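PDB 5H28: oxysterol-binding protein homolog 1 from Saccharomyces cerevisiae, which carries sterols and other lipids between membranes through the cytosol and is targeted to the nucleus-vacuole junction when its ankyrin-repeat domain, the part crystallised here, binds NVJ1. Local coordinates for residues His62-Thr67 and Thr71-His76; Gly161-Ile166 and Cys202-Glu207; Gln122-Cys127 and Gln134-Lys139; Ala210-Arg215 and Glu251-Glu256. One frame throughout, in Å; residues are numbered along the deposited sequence.

Interaction 1: residues His62-Thr67 and Thr71-His76; sequences HHWVST and TFLNIH
The carbonyl of W64 receives the CA hydrogen of H76 (W64 O to H76 CA 3.4 Å, 140° at the hydrogen). The imidazole of H76 lies with one face on T67, its centroid 3.6 Å from T67 CA, while H76 NE2 is hydrogen-bonded to N69 O. With CG opposite its carbonyl carbon (chi1 -53°), W64 brings its indole to L73, whose CD2 sits 3.8 Å from the centroid of the five-membered ring; H63 CB covers the opposite face. That ring turns its edge to the F72 face in an offset edge-to-face pair (centroids 5.8 Å apart, planes at 90°), and W64 CZ2 touches F72 CE2 at 3.7 Å. Replacing the tryptophan by alanine removes the indole and is likely to leave L73 and F72 facing a gap. The chain after helix 54-64 thus folds back on the end of that helix, which belongs to the predicted first repeat: W64 also packs on F18 and L25 of helix 18-28, and L73 on L41 of helix 35-42.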
loop_
_atom_site.group_PDB
_atom_site.type_symbol
_atom_site.label_atom_id
_atom_site.label_comp_id
_atom_site.label_asym_id
_atom_site.label_seq_id
_atom_site.Cartn_x
_atom_site.Cartn_y
_atom_site.Cartn_z
ATOM N N HIS A 62 18.796 -1.524 2.075
ATOM C CA HIS A 62 18.961 -1.098 3.457
ATOM C C HIS A 62 19.645 0.253 3.607
ATOM O O HIS A 62 19.420 0.959 4.592
ATOM C CB HIS A 62 19.715 -2.164 4.252
ATOM C CG HIS A 62 18.903 -3.393 4.523
ATOM N ND1 HIS A 62 17.672 -3.349 5.143
ATOM C CD2 HIS A 62 19.144 -4.696 4.261
ATOM C CE1 HIS A 62 17.190 -4.575 5.248
ATOM N NE2 HIS A 62 18.065 -5.411 4.721
ATOM N N HIS A 63 20.463 0.624 2.629
ATOM C CA HIS A 63 21.167 1.904 2.675
ATOM C C HIS A 63 20.379 3.097 2.155
ATOM O O HIS A 63 20.378 4.162 2.772
ATOM C CB HIS A 63 22.461 1.856 1.853
ATOM C CG HIS A 63 23.641 1.303 2.589
ATOM N ND1 HIS A 63 23.811 -0.044 2.823
ATOM C CD2 HIS A 63 24.715 1.919 3.138
ATOM C CE1 HIS A 63 24.938 -0.235 3.485
ATOM N NE2 HIS A 63 25.506 0.940 3.687
ATOM N N TRP A 64 19.695 2.913 1.031
ATOM C CA TRP A 64 19.023 4.035 0.386
ATOM C C TRP A 64 17.511 4.098 0.201
ATOM O O TRP A 64 17.026 4.946 -0.550
ATOM C CB TRP A 64 19.714 4.249 -0.963
ATOM C CG TRP A 64 21.199 4.389 -0.794
ATOM C CD1 TRP A 64 21.839 5.194 0.105
ATOM C CD2 TRP A 64 22.230 3.713 -1.529
ATOM N NE1 TRP A 64 23.199 5.064 -0.023
ATOM C CE2 TRP A 64 23.470 4.163 -1.017
ATOM C CE3 TRP A 64 22.229 2.773 -2.570
ATOM C CZ2 TRP A 64 24.697 3.706 -1.510
ATOM C CZ3 TRP A 64 23.455 2.319 -3.061
ATOM C CH2 TRP A 64 24.670 2.789 -2.529
ATOM N N VAL A 65 16.763 3.244 0.887
ATOM C CA VAL A 65 15.310 3.252 0.751
ATOM C C VAL A 65 14.555 3.954 1.891
ATOM O O VAL A 65 13.661 4.763 1.635
ATOM C CB VAL A 65 14.774 1.804 0.572
ATOM C CG1 VAL A 65 13.255 1.779 0.652
ATOM C CG2 VAL A 65 15.224 1.258 -0.777
ATOM N N SER A 66 14.915 3.665 3.137
ATOM C CA SER A 66 14.234 4.265 4.284
ATOM C C SER A 66 14.372 5.786 4.358
ATOM O O SER A 66 15.479 6.325 4.434
ATOM C CB SER A 66 14.737 3.637 5.586
ATOM O OG SER A 66 16.130 3.826 5.744
ATOM N N THR A 67 13.231 6.470 4.356
ATOM C CA THR A 67 13.198 7.928 4.403
ATOM C C THR A 67 13.661 8.526 5.728
ATOM O O THR A 67 13.947 9.722 5.804
ATOM C CB THR A 67 11.781 8.453 4.105
ATOM O OG1 THR A 67 10.865 7.948 5.085
ATOM C CG2 THR A 67 11.332 8.011 2.719
ATOM N N THR A 71 21.605 9.911 3.866
ATOM C CA THR A 71 22.757 9.241 3.263
ATOM C C THR A 71 23.475 10.164 2.287
ATOM O O THR A 71 22.986 11.246 1.979
ATOM C CB THR A 71 22.327 7.984 2.485
ATOM O OG1 THR A 71 21.627 8.380 1.299
ATOM C CG2 THR A 71 21.418 7.112 3.335
ATOM N N PHE A 72 24.628 9.724 1.788
ATOM C CA PHE A 72 25.409 10.522 0.846
ATOM C C PHE A 72 24.718 10.593 -0.514
ATOM O O PHE A 72 24.849 11.582 -1.241
ATOM C CB PHE A 72 26.815 9.924 0.671
ATOM C CG PHE A 72 26.913 8.891 -0.428
ATOM C CD1 PHE A 72 26.951 9.279 -1.769
ATOM C CD2 PHE A 72 26.948 7.535 -0.128
ATOM C CE1 PHE A 72 27.018 8.337 -2.787
ATOM C CE2 PHE A 72 27.016 6.583 -1.145
ATOM C CZ PHE A 72 27.051 6.984 -2.473
ATOM N N LEU A 73 23.993 9.530 -0.850
ATOM C CA LEU A 73 23.290 9.443 -2.127
ATOM C C LEU A 73 22.304 10.593 -2.281
ATOM O O LEU A 73 22.063 11.073 -3.389
ATOM C CB LEU A 73 22.542 8.108 -2.231
ATOM C CG LEU A 73 22.047 7.746 -3.636
ATOM C CD1 LEU A 73 23.248 7.421 -4.513
ATOM C CD2 LEU A 73 21.097 6.560 -3.579
ATOM N N ASN A 74 21.740 11.029 -1.159
ATOM C CA ASN A 74 20.779 12.124 -1.137
ATOM C C ASN A 74 19.579 11.912 -2.049
ATOM O O ASN A 74 19.075 12.845 -2.677
ATOM C CB ASN A 74 21.471 13.443 -1.475
ATOM C CG ASN A 74 22.389 13.904 -0.365
ATOM O OD1 ASN A 74 22.028 13.842 0.811
ATOM N ND2 ASN A 74 23.575 14.370 -0.727
ATOM N N ILE A 75 19.132 10.666 -2.106
ATOM C CA ILE A 75 17.973 10.281 -2.894
ATOM C C ILE A 75 17.394 9.067 -2.199
ATOM O O ILE A 75 18.124 8.132 -1.875
ATOM C CB ILE A 75 18.339 9.828 -4.324
ATOM C CG1 ILE A 75 19.064 10.939 -5.077
ATOM C CG2 ILE A 75 17.072 9.431 -5.071
ATOM C CD1 ILE A 75 19.501 10.529 -6.473
ATOM N N HIS A 76 16.095 9.077 -1.944
ATOM C CA HIS A 76 15.490 7.911 -1.335
ATOM C C HIS A 76 14.884 7.076 -2.444
ATOM O O HIS A 76 13.851 7.424 -3.022
ATOM C CB HIS A 76 14.443 8.309 -0.297
ATOM C CG HIS A 76 15.043 8.778 0.991
ATOM N ND1 HIS A 76 15.124 10.110 1.337
ATOM C CD2 HIS A 76 15.657 8.095 1.985
ATOM C CE1 HIS A 76 15.761 10.225 2.488
ATOM N NE2 HIS A 76 16.095 9.017 2.903
#

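Interaction 2: residues Gly161-Ile166 and Cys202-Glu207; sequences GHLESI and CRWLLE
W204 joins helix 199-207 of the predicted third ankyrin repeat to helix 160-167, reaching L163 and E164 in a helix-helix contact made by one large side chain. The two segments stay well apart, their closest CA pair being L163 and L205 at 9.8 Å. Along 202-207, C202 comes first and packs on F193 and L246, followed by R203, salt-bridged to E245. W204 bridges the gap because its CG stands opposite its own backbone nitrogen (chi1 -168°), which sends the indole across. W204 CH2 touches L163 CB at 3.6 Å, and L163 CD1 lies farther off over one face; the indole also stacks with H208 and meets F160. L205 then turns to V189 and F193, and L206 to L190. The E164 chain bends at chi2 to put its carboxylate at the indole edge, and W204 NE1 donates to E164 OE2 over 2.9 Å, nearly along the C-O axis; the bond is bent at the hydrogen (134°), with OE2 close to the indole plane (11° out of it).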
loop_
_atom_site.group_PDB
_atom_site.type_symbol
_atom_site.label_atom_id
_atom_site.label_comp_id
_atom_site.label_asym_id
_atom_site.label_seq_id
_atom_site.Cartn_x
_atom_site.Cartn_y
_atom_site.Cartn_z
ATOM N N GLY A 161 -4.462 7.900 14.931
ATOM C CA GLY A 161 -3.127 8.027 14.376
ATOM C C GLY A 161 -2.766 6.754 13.629
ATOM O O GLY A 161 -2.285 6.792 12.497
ATOM N N HIS A 162 -3.008 5.615 14.269
ATOM C CA HIS A 162 -2.712 4.321 13.661
ATOM C C HIS A 162 -3.572 4.119 12.412
ATOM O O HIS A 162 -3.080 3.656 11.384
ATOM C CB HIS A 162 -2.971 3.202 14.671
ATOM C CG HIS A 162 -2.407 1.873 14.271
ATOM N ND1 HIS A 162 -2.505 0.756 15.073
ATOM C CD2 HIS A 162 -1.752 1.476 13.153
ATOM C CE1 HIS A 162 -1.939 -0.271 14.465
ATOM N NE2 HIS A 162 -1.475 0.139 13.299
ATOM N N LEU A 163 -4.854 4.471 12.497
ATOM C CA LEU A 163 -5.752 4.331 11.351
ATOM C C LEU A 163 -5.260 5.145 10.159
ATOM O O LEU A 163 -5.352 4.697 9.020
ATOM C CB LEU A 163 -7.168 4.780 11.720
ATOM C CG LEU A 163 -7.971 3.832 12.611
ATOM C CD1 LEU A 163 -9.223 4.539 13.109
ATOM C CD2 LEU A 163 -8.339 2.584 11.827
ATOM N N GLU A 164 -4.742 6.340 10.430
ATOM C CA GLU A 164 -4.227 7.201 9.370
ATOM C C GLU A 164 -3.083 6.502 8.637
ATOM O O GLU A 164 -3.023 6.512 7.408
ATOM C CB GLU A 164 -3.721 8.522 9.952
ATOM C CG GLU A 164 -4.798 9.489 10.431
ATOM C CD GLU A 164 -5.613 10.080 9.294
ATOM O OE1 GLU A 164 -5.031 10.379 8.231
ATOM O OE2 GLU A 164 -6.837 10.261 9.469
ATOM N N SER A 165 -2.177 5.894 9.398
ATOM C CA SER A 165 -1.037 5.192 8.813
ATOM C C SER A 165 -1.464 3.973 7.995
ATOM O O SER A 165 -0.863 3.661 6.964
ATOM C CB SER A 165 -0.063 4.757 9.911
ATOM O OG SER A 165 0.643 5.867 10.444
ATOM N N ILE A 166 -2.501 3.280 8.453
ATOM C CA ILE A 166 -2.979 2.098 7.750
ATOM C C ILE A 166 -3.629 2.432 6.416
ATOM O O ILE A 166 -3.301 1.833 5.394
ATOM C CB ILE A 166 -3.991 1.312 8.608
ATOM C CG1 ILE A 166 -3.303 0.788 9.868
ATOM C CG2 ILE A 166 -4.577 0.151 7.807
ATOM C CD1 ILE A 166 -4.269 0.261 10.900
ATOM N N CYS A 202 -17.783 7.156 12.613
ATOM C CA CYS A 202 -18.555 6.953 11.391
ATOM C C CYS A 202 -18.175 8.019 10.363
ATOM O O CYS A 202 -17.943 7.701 9.198
ATOM C CB CYS A 202 -20.059 7.015 11.675
ATOM S SG CYS A 202 -20.725 5.565 12.526
ATOM N N ARG A 203 -18.106 9.277 10.796
ATOM C CA ARG A 203 -17.743 10.373 9.899
ATOM C C ARG A 203 -16.350 10.149 9.322
ATOM O O ARG A 203 -16.126 10.353 8.128
ATOM C CB ARG A 203 -17.776 11.713 10.644
ATOM C CG ARG A 203 -19.160 12.180 11.060
ATOM C CD ARG A 203 -19.069 13.473 11.867
ATOM N NE ARG A 203 -20.366 13.889 12.397
ATOM C CZ ARG A 203 -21.353 14.393 11.665
ATOM N NH1 ARG A 203 -21.199 14.556 10.358
ATOM N NH2 ARG A 203 -22.502 14.723 12.236
ATOM N N TRP A 204 -15.416 9.722 10.167
ATOM C CA TRP A 204 -14.044 9.473 9.732
ATOM C C TRP A 204 -14.014 8.370 8.677
ATOM O O TRP A 204 -13.343 8.485 7.655
ATOM C CB TRP A 204 -13.175 9.059 10.924
ATOM C CG TRP A 204 -11.697 9.052 10.625
ATOM C CD1 TRP A 204 -10.814 10.079 10.816
ATOM C CD2 TRP A 204 -10.938 7.971 10.068
ATOM N NE1 TRP A 204 -9.554 9.702 10.417
ATOM C CE2 TRP A 204 -9.600 8.414 9.952
ATOM C CE3 TRP A 204 -11.257 6.671 9.654
ATOM C CZ2 TRP A 204 -8.582 7.602 9.438
ATOM C CZ3 TRP A 204 -10.243 5.864 9.143
ATOM C CH2 TRP A 204 -8.922 6.334 9.040
ATOM N N LEU A 205 -14.751 7.294 8.928
ATOM C CA LEU A 205 -14.789 6.181 7.992
ATOM C C LEU A 205 -15.379 6.601 6.650
ATOM O O LEU A 205 -14.846 6.249 5.596
ATOM C CB LEU A 205 -15.589 5.024 8.596
ATOM C CG LEU A 205 -14.920 4.346 9.798
ATOM C CD1 LEU A 205 -15.916 3.431 10.481
ATOM C CD2 LEU A 205 -13.681 3.574 9.342
ATOM N N LEU A 206 -16.467 7.366 6.687
ATOM C CA LEU A 206 -17.107 7.831 5.463
ATOM C C LEU A 206 -16.156 8.699 4.651
ATOM O O LEU A 206 -16.103 8.589 3.428
ATOM C CB LEU A 206 -18.376 8.626 5.791
ATOM C CG LEU A 206 -19.665 7.845 6.073
ATOM C CD1 LEU A 206 -20.160 7.199 4.796
ATOM C CD2 LEU A 206 -19.430 6.801 7.132
ATOM N N GLU A 207 -15.396 9.554 5.327
ATOM C CA GLU A 207 -14.465 10.424 4.619
ATOM C C GLU A 207 -13.271 9.656 4.062
ATOM O O GLU A 207 -12.543 10.164 3.209
ATOM C CB GLU A 207 -13.987 11.567 5.527
ATOM C CG GLU A 207 -13.263 11.137 6.787
ATOM C CD GLU A 207 -12.743 12.319 7.588
ATOM O OE1 GLU A 207 -11.851 13.033 7.083
ATOM O OE2 GLU A 207 -13.230 12.533 8.721
#

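Interaction 3: residues Gln122-Cys127 and Gln134-Lys139; sequences QAIEMC and QMMQVK
I124 and M136 come together through one extended side chain and one bent one. In I124, CG1 stands opposite the backbone nitrogen (chi1 -176°) and CD1 continues outward; in M136 the chain runs straight only through chi2 before bending at the sulfur (chi3 76°), which turns the methyl toward the backbone of the facing segment. The two slide past one another in opposite directions. M136 CE consequently reaches 3.7 Å from I124 N and 4.0 Å from A123 CB, while I124 CD1, passing the other way, comes to 4.1 Å from M136 CB and 3.9 Å from Q137 N. Structurally this is a short turn with helical backbone angles at 123-126, laid against the long helix 130-156, and helices of the predicted second ankyrin repeat close its apolar side: A123 packs on L90 and H91 and C127 on A94, all of helix 89-95, and M136 lies on V102 of helix 99-106. The turn is held by M126 N to A123 O at 2.9 Å, and at its start the E125 side chain folds back to accept from Q122 N, with OE2 2.8 Å away and the N-H meeting it at 171° from above the carboxylate plane. Q122 OE1 in turn is hydrogen-bonded to R140 of helix 130-156. At the other end of the turn, C127 SG packs against M136 SD, 3.7 Å away.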
loop_
_atom_site.group_PDB
_atom_site.type_symbol
_atom_site.label_atom_id
_atom_site.label_comp_id
_atom_site.label_asym_id
_atom_site.label_seq_id
_atom_site.Cartn_x
_atom_site.Cartn_y
_atom_site.Cartn_z
ATOM N N GLN A 122 0.366 -7.569 -12.514
ATOM C CA GLN A 122 1.000 -7.449 -11.205
ATOM C C GLN A 122 2.248 -8.315 -11.295
ATOM O O GLN A 122 2.341 -9.179 -12.163
ATOM C CB GLN A 122 0.090 -7.981 -10.101
ATOM C CG GLN A 122 -0.996 -7.014 -9.678
ATOM C CD GLN A 122 -1.842 -7.551 -8.540
ATOM O OE1 GLN A 122 -1.337 -8.229 -7.643
ATOM N NE2 GLN A 122 -3.132 -7.242 -8.563
ATOM N N ALA A 123 3.200 -8.088 -10.400
ATOM C CA ALA A 123 4.440 -8.854 -10.412
ATOM C C ALA A 123 4.214 -10.362 -10.368
ATOM O O ALA A 123 4.894 -11.108 -11.067
ATOM C CB ALA A 123 5.326 -8.428 -9.242
ATOM N N ILE A 124 3.255 -10.814 -9.567
ATOM C CA ILE A 124 3.010 -12.251 -9.462
ATOM C C ILE A 124 2.649 -12.881 -10.805
ATOM O O ILE A 124 2.965 -14.045 -11.054
ATOM C CB ILE A 124 1.904 -12.565 -8.420
ATOM C CG1 ILE A 124 1.756 -14.082 -8.266
ATOM C CG2 ILE A 124 0.590 -11.909 -8.824
ATOM C CD1 ILE A 124 0.838 -14.502 -7.134
ATOM N N GLU A 125 2.010 -12.104 -11.674
ATOM C CA GLU A 125 1.615 -12.595 -12.989
ATOM C C GLU A 125 2.783 -12.656 -13.965
ATOM O O GLU A 125 2.632 -13.154 -15.081
ATOM C CB GLU A 125 0.523 -11.706 -13.578
ATOM C CG GLU A 125 -0.696 -11.553 -12.697
ATOM C CD GLU A 125 -1.707 -10.610 -13.302
ATOM O OE1 GLU A 125 -2.468 -11.033 -14.201
ATOM O OE2 GLU A 125 -1.726 -9.436 -12.889
ATOM N N MET A 126 3.941 -12.147 -13.552
ATOM C CA MET A 126 5.129 -12.163 -14.403
ATOM C C MET A 126 5.881 -13.482 -14.247
ATOM O O MET A 126 6.750 -13.808 -15.054
ATOM C CB MET A 126 6.080 -11.020 -14.029
ATOM C CG MET A 126 5.496 -9.620 -14.134
ATOM S SD MET A 126 5.195 -9.081 -15.829
ATOM C CE MET A 126 6.878 -8.709 -16.378
ATOM N N CYS A 127 5.545 -14.236 -13.204
ATOM C CA CYS A 127 6.215 -15.504 -12.933
ATOM C C CYS A 127 5.994 -16.602 -13.959
ATOM O O CYS A 127 4.861 -16.900 -14.339
ATOM C CB CYS A 127 5.789 -16.061 -11.572
ATOM S SG CYS A 127 6.255 -15.099 -10.135
ATOM N N GLN A 134 3.507 -19.171 -6.257
ATOM C CA GLN A 134 2.823 -19.697 -5.083
ATOM C C GLN A 134 3.328 -19.020 -3.813
ATOM O O GLN A 134 2.542 -18.660 -2.935
ATOM C CB GLN A 134 3.016 -21.217 -5.001
ATOM C CG GLN A 134 2.420 -21.853 -3.762
ATOM C CD GLN A 134 3.394 -21.905 -2.604
ATOM O OE1 GLN A 134 3.003 -22.144 -1.462
ATOM N NE2 GLN A 134 4.675 -21.697 -2.893
ATOM N N MET A 135 4.640 -18.835 -3.726
ATOM C CA MET A 135 5.246 -18.187 -2.571
ATOM C C MET A 135 4.742 -16.749 -2.448
ATOM O O MET A 135 4.479 -16.263 -1.346
ATOM C CB MET A 135 6.772 -18.224 -2.703
ATOM C CG MET A 135 7.532 -17.439 -1.647
ATOM S SD MET A 135 7.866 -15.743 -2.155
ATOM C CE MET A 135 9.113 -16.004 -3.409
ATOM N N MET A 136 4.593 -16.070 -3.580
ATOM C CA MET A 136 4.107 -14.694 -3.565
ATOM C C MET A 136 2.657 -14.648 -3.107
ATOM O O MET A 136 2.254 -13.737 -2.381
ATOM C CB MET A 136 4.232 -14.074 -4.957
ATOM C CG MET A 136 5.676 -13.919 -5.421
ATOM S SD MET A 136 5.783 -13.172 -7.064
ATOM C CE MET A 136 5.429 -11.460 -6.687
ATOM N N GLN A 137 1.879 -15.641 -3.531
ATOM C CA GLN A 137 0.468 -15.724 -3.171
ATOM C C GLN A 137 0.312 -15.954 -1.674
ATOM O O GLN A 137 -0.523 -15.322 -1.025
ATOM C CB GLN A 137 -0.198 -16.869 -3.940
ATOM C CG GLN A 137 -1.675 -17.051 -3.639
ATOM C CD GLN A 137 -2.511 -15.877 -4.099
ATOM O OE1 GLN A 137 -2.550 -15.555 -5.289
ATOM N NE2 GLN A 137 -3.187 -15.227 -3.159
ATOM N N VAL A 138 1.116 -16.860 -1.131
ATOM C CA VAL A 138 1.055 -17.161 0.289
ATOM C C VAL A 138 1.510 -15.962 1.114
ATOM O O VAL A 138 0.886 -15.629 2.121
ATOM C CB VAL A 138 1.913 -18.399 0.634
ATOM C CG1 VAL A 138 1.910 -18.642 2.136
ATOM C CG2 VAL A 138 1.361 -19.621 -0.090
ATOM N N LYS A 139 2.584 -15.300 0.689
ATOM C CA LYS A 139 3.061 -14.133 1.425
ATOM C C LYS A 139 2.012 -13.027 1.400
ATOM O O LYS A 139 1.788 -12.347 2.402
ATOM C CB LYS A 139 4.384 -13.625 0.845
ATOM C CG LYS A 139 5.594 -14.418 1.314
ATOM C CD LYS A 139 6.882 -13.809 0.798
ATOM C CE LYS A 139 8.097 -14.450 1.443
ATOM N NZ LYS A 139 8.134 -14.203 2.916
#

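Interaction 4: residues Ala210-Arg215 and Glu251-Glu256; sequences ADPFKR and ERATRE
P212 and T254 form the closest backbone approach, with CA atoms 5.7 Å apart, and the tightly enclosed part of the contact is built round the buried proline ring. P212 CG lies 3.7 Å from A253 O and 4.2 Å from A253 CB, its CB faces the T254 hydroxyl oxygen, and L206 of helix 199-207 touches both P212 and A253. F213, by contrast, is only partly buried and lies toward the solvent side, although its contacts are short. Its CG stands opposite its carbonyl carbon (chi1 -74°), which brings the far end of the ring obliquely across T254, F213 CZ coming to 3.4 Å from T254 CG2 and F213 CE2 to 3.4 Å from T254 O. Segment 210-215 follows helix 199-207 in the predicted third ankyrin repeat and makes a type I beta turn from D211 to K214. An Asx turn reinforces it: F213 N donates to D211 OD1 over 2.8 Å (162°), from above the carboxylate plane. A serine in place of F213 would lack the ring and would probably leave the T254 methyl with a gap beside it. No hydrogen bond crosses between the segments, and the T254 hydroxyl is hydrogen-bonded to L250 O within its own helix. The chemistry therefore implies van der Waals packing of the proline and phenyl rings against the helix backbone, the T254 side chain and the A253 methyl, with polar bonds inside each segment fixing the shapes that meet.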
loop_
_atom_site.group_PDB
_atom_site.type_symbol
_atom_site.label_atom_id
_atom_site.label_comp_id
_atom_site.label_asym_id
_atom_site.label_seq_id
_atom_site.Cartn_x
_atom_site.Cartn_y
_atom_site.Cartn_z
ATOM N N ALA A 210 -15.570 4.667 3.183
ATOM C CA ALA A 210 -16.696 3.823 3.570
ATOM C C ALA A 210 -17.920 4.212 2.748
ATOM O O ALA A 210 -18.252 5.391 2.636
ATOM C CB ALA A 210 -16.985 3.973 5.055
ATOM N N ASP A 211 -18.587 3.210 2.184
ATOM C CA ASP A 211 -19.763 3.418 1.342
ATOM C C ASP A 211 -21.081 3.110 2.064
ATOM O O ASP A 211 -21.284 2.000 2.550
ATOM C CB ASP A 211 -19.618 2.549 0.083
ATOM C CG ASP A 211 -20.861 2.545 -0.789
ATOM O OD1 ASP A 211 -21.658 3.501 -0.716
ATOM O OD2 ASP A 211 -21.026 1.581 -1.567
ATOM N N PRO A 212 -21.996 4.097 2.145
ATOM C CA PRO A 212 -23.285 3.898 2.816
ATOM C C PRO A 212 -24.224 2.946 2.071
ATOM O O PRO A 212 -25.258 2.535 2.601
ATOM C CB PRO A 212 -23.847 5.316 2.916
ATOM C CG PRO A 212 -23.319 5.964 1.667
ATOM C CD PRO A 212 -21.878 5.480 1.641
ATOM N N PHE A 213 -23.853 2.595 0.842
ATOM C CA PHE A 213 -24.653 1.691 0.019
ATOM C C PHE A 213 -24.240 0.236 0.207
ATOM O O PHE A 213 -24.917 -0.672 -0.264
ATOM C CB PHE A 213 -24.498 2.051 -1.462
ATOM C CG PHE A 213 -25.227 3.295 -1.868
ATOM C CD1 PHE A 213 -26.592 3.260 -2.131
ATOM C CD2 PHE A 213 -24.550 4.501 -1.995
ATOM C CE1 PHE A 213 -27.272 4.414 -2.520
ATOM C CE2 PHE A 213 -25.218 5.658 -2.383
ATOM C CZ PHE A 213 -26.582 5.614 -2.645
ATOM N N LYS A 214 -23.129 0.015 0.900
ATOM C CA LYS A 214 -22.632 -1.339 1.108
ATOM C C LYS A 214 -23.424 -2.130 2.142
ATOM O O LYS A 214 -23.706 -1.642 3.238
ATOM C CB LYS A 214 -21.160 -1.292 1.524
ATOM C CG LYS A 214 -20.482 -2.650 1.573
ATOM C CD LYS A 214 -20.346 -3.246 0.177
ATOM C CE LYS A 214 -19.727 -4.630 0.223
ATOM N NZ LYS A 214 -19.487 -5.163 -1.144
ATOM N N ARG A 215 -23.779 -3.359 1.782
ATOM C CA ARG A 215 -24.516 -4.247 2.673
ATOM C C ARG A 215 -23.539 -5.208 3.343
ATOM O O ARG A 215 -22.653 -5.764 2.685
ATOM C CB ARG A 215 -25.565 -5.027 1.875
ATOM C CG ARG A 215 -26.620 -4.128 1.245
ATOM C CD ARG A 215 -27.471 -4.858 0.214
ATOM N NE ARG A 215 -28.491 -3.975 -0.352
ATOM C CZ ARG A 215 -29.554 -3.541 0.315
ATOM N NH1 ARG A 215 -30.427 -2.738 -0.272
ATOM N NH2 ARG A 215 -29.752 -3.918 1.571
ATOM N N GLU A 251 -27.861 9.724 5.722
ATOM C CA GLU A 251 -28.730 10.165 4.634
ATOM C C GLU A 251 -27.953 11.105 3.721
ATOM O O GLU A 251 -28.048 11.018 2.495
ATOM C CB GLU A 251 -29.979 10.856 5.192
ATOM C CG GLU A 251 -30.979 9.876 5.788
ATOM C CD GLU A 251 -32.142 10.548 6.491
ATOM O OE1 GLU A 251 -33.091 9.829 6.869
ATOM O OE2 GLU A 251 -32.108 11.785 6.673
ATOM N N ARG A 252 -27.179 11.996 4.331
ATOM C CA ARG A 252 -26.359 12.951 3.592
ATOM C C ARG A 252 -25.286 12.203 2.805
ATOM O O ARG A 252 -25.050 12.487 1.629
ATOM C CB ARG A 252 -25.689 13.931 4.562
ATOM C CG ARG A 252 -24.708 14.890 3.904
ATOM C CD ARG A 252 -24.055 15.816 4.923
ATOM N NE ARG A 252 -23.075 16.699 4.292
ATOM C CZ ARG A 252 -22.380 17.635 4.929
ATOM N NH1 ARG A 252 -21.512 18.384 4.260
ATOM N NH2 ARG A 252 -22.549 17.829 6.231
ATOM N N ALA A 253 -24.642 11.244 3.462
ATOM C CA ALA A 253 -23.589 10.458 2.829
ATOM C C ALA A 253 -24.137 9.664 1.654
ATOM O O ALA A 253 -23.452 9.480 0.649
ATOM C CB ALA A 253 -22.954 9.518 3.848
ATOM N N THR A 254 -25.371 9.190 1.781
ATOM C CA THR A 254 -25.995 8.424 0.713
ATOM C C THR A 254 -26.179 9.317 -0.513
ATOM O O THR A 254 -26.076 8.855 -1.650
ATOM C CB THR A 254 -27.353 7.849 1.170
ATOM O OG1 THR A 254 -27.137 6.937 2.257
ATOM C CG2 THR A 254 -28.033 7.101 0.037
ATOM N N ARG A 255 -26.434 10.601 -0.278
ATOM C CA ARG A 255 -26.612 11.549 -1.372
ATOM C C ARG A 255 -25.266 11.968 -1.967
ATOM O O ARG A 255 -25.141 12.139 -3.180
ATOM C CB ARG A 255 -27.362 12.799 -0.888
ATOM C CG ARG A 255 -28.807 12.559 -0.468
ATOM C CD ARG A 255 -29.538 13.880 -0.225
ATOM N NE ARG A 255 -28.987 14.639 0.897
ATOM C CZ ARG A 255 -29.296 14.430 2.174
ATOM N NH1 ARG A 255 -28.736 15.171 3.123
ATOM N NH2 ARG A 255 -30.173 13.491 2.505
ATOM N N GLU A 256 -24.263 12.119 -1.106
ATOM C CA GLU A 256 -22.927 12.548 -1.520
ATOM C C GLU A 256 -21.989 11.477 -2.079
ATOM O O GLU A 256 -21.106 11.788 -2.878
ATOM C CB GLU A 256 -22.214 13.227 -0.345
ATOM C CG GLU A 256 -22.864 14.498 0.164
ATOM C CD GLU A 256 -22.119 15.096 1.350
ATOM O OE1 GLU A 256 -22.531 16.170 1.831
ATOM O OE2 GLU A 256 -21.123 14.490 1.798
#

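How the interactions relate
Along the chain the order is interaction 1, 3, 2, 4, each closing before the next opens. Interactions 1 and 4 are the most widely separated, with centres 43 Å apart on opposite sides of the chain's centre. Interaction 3 involves helix 130-156, which is followed directly by helix 160-167 of interaction 2, yet their centres are 30 Å apart, so the long helix spans from one part to the other. Interactions 2 and 4 alone touch: L205 O and A210 N are 3.0 Å apart, a probable hydrogen bond, and L206 CD1 packs on A253 CB at 3.8 Å. Together the contacts sample an elongated ankyrin-repeat domain of helices and loops, without strands, the part that binds NVJ1.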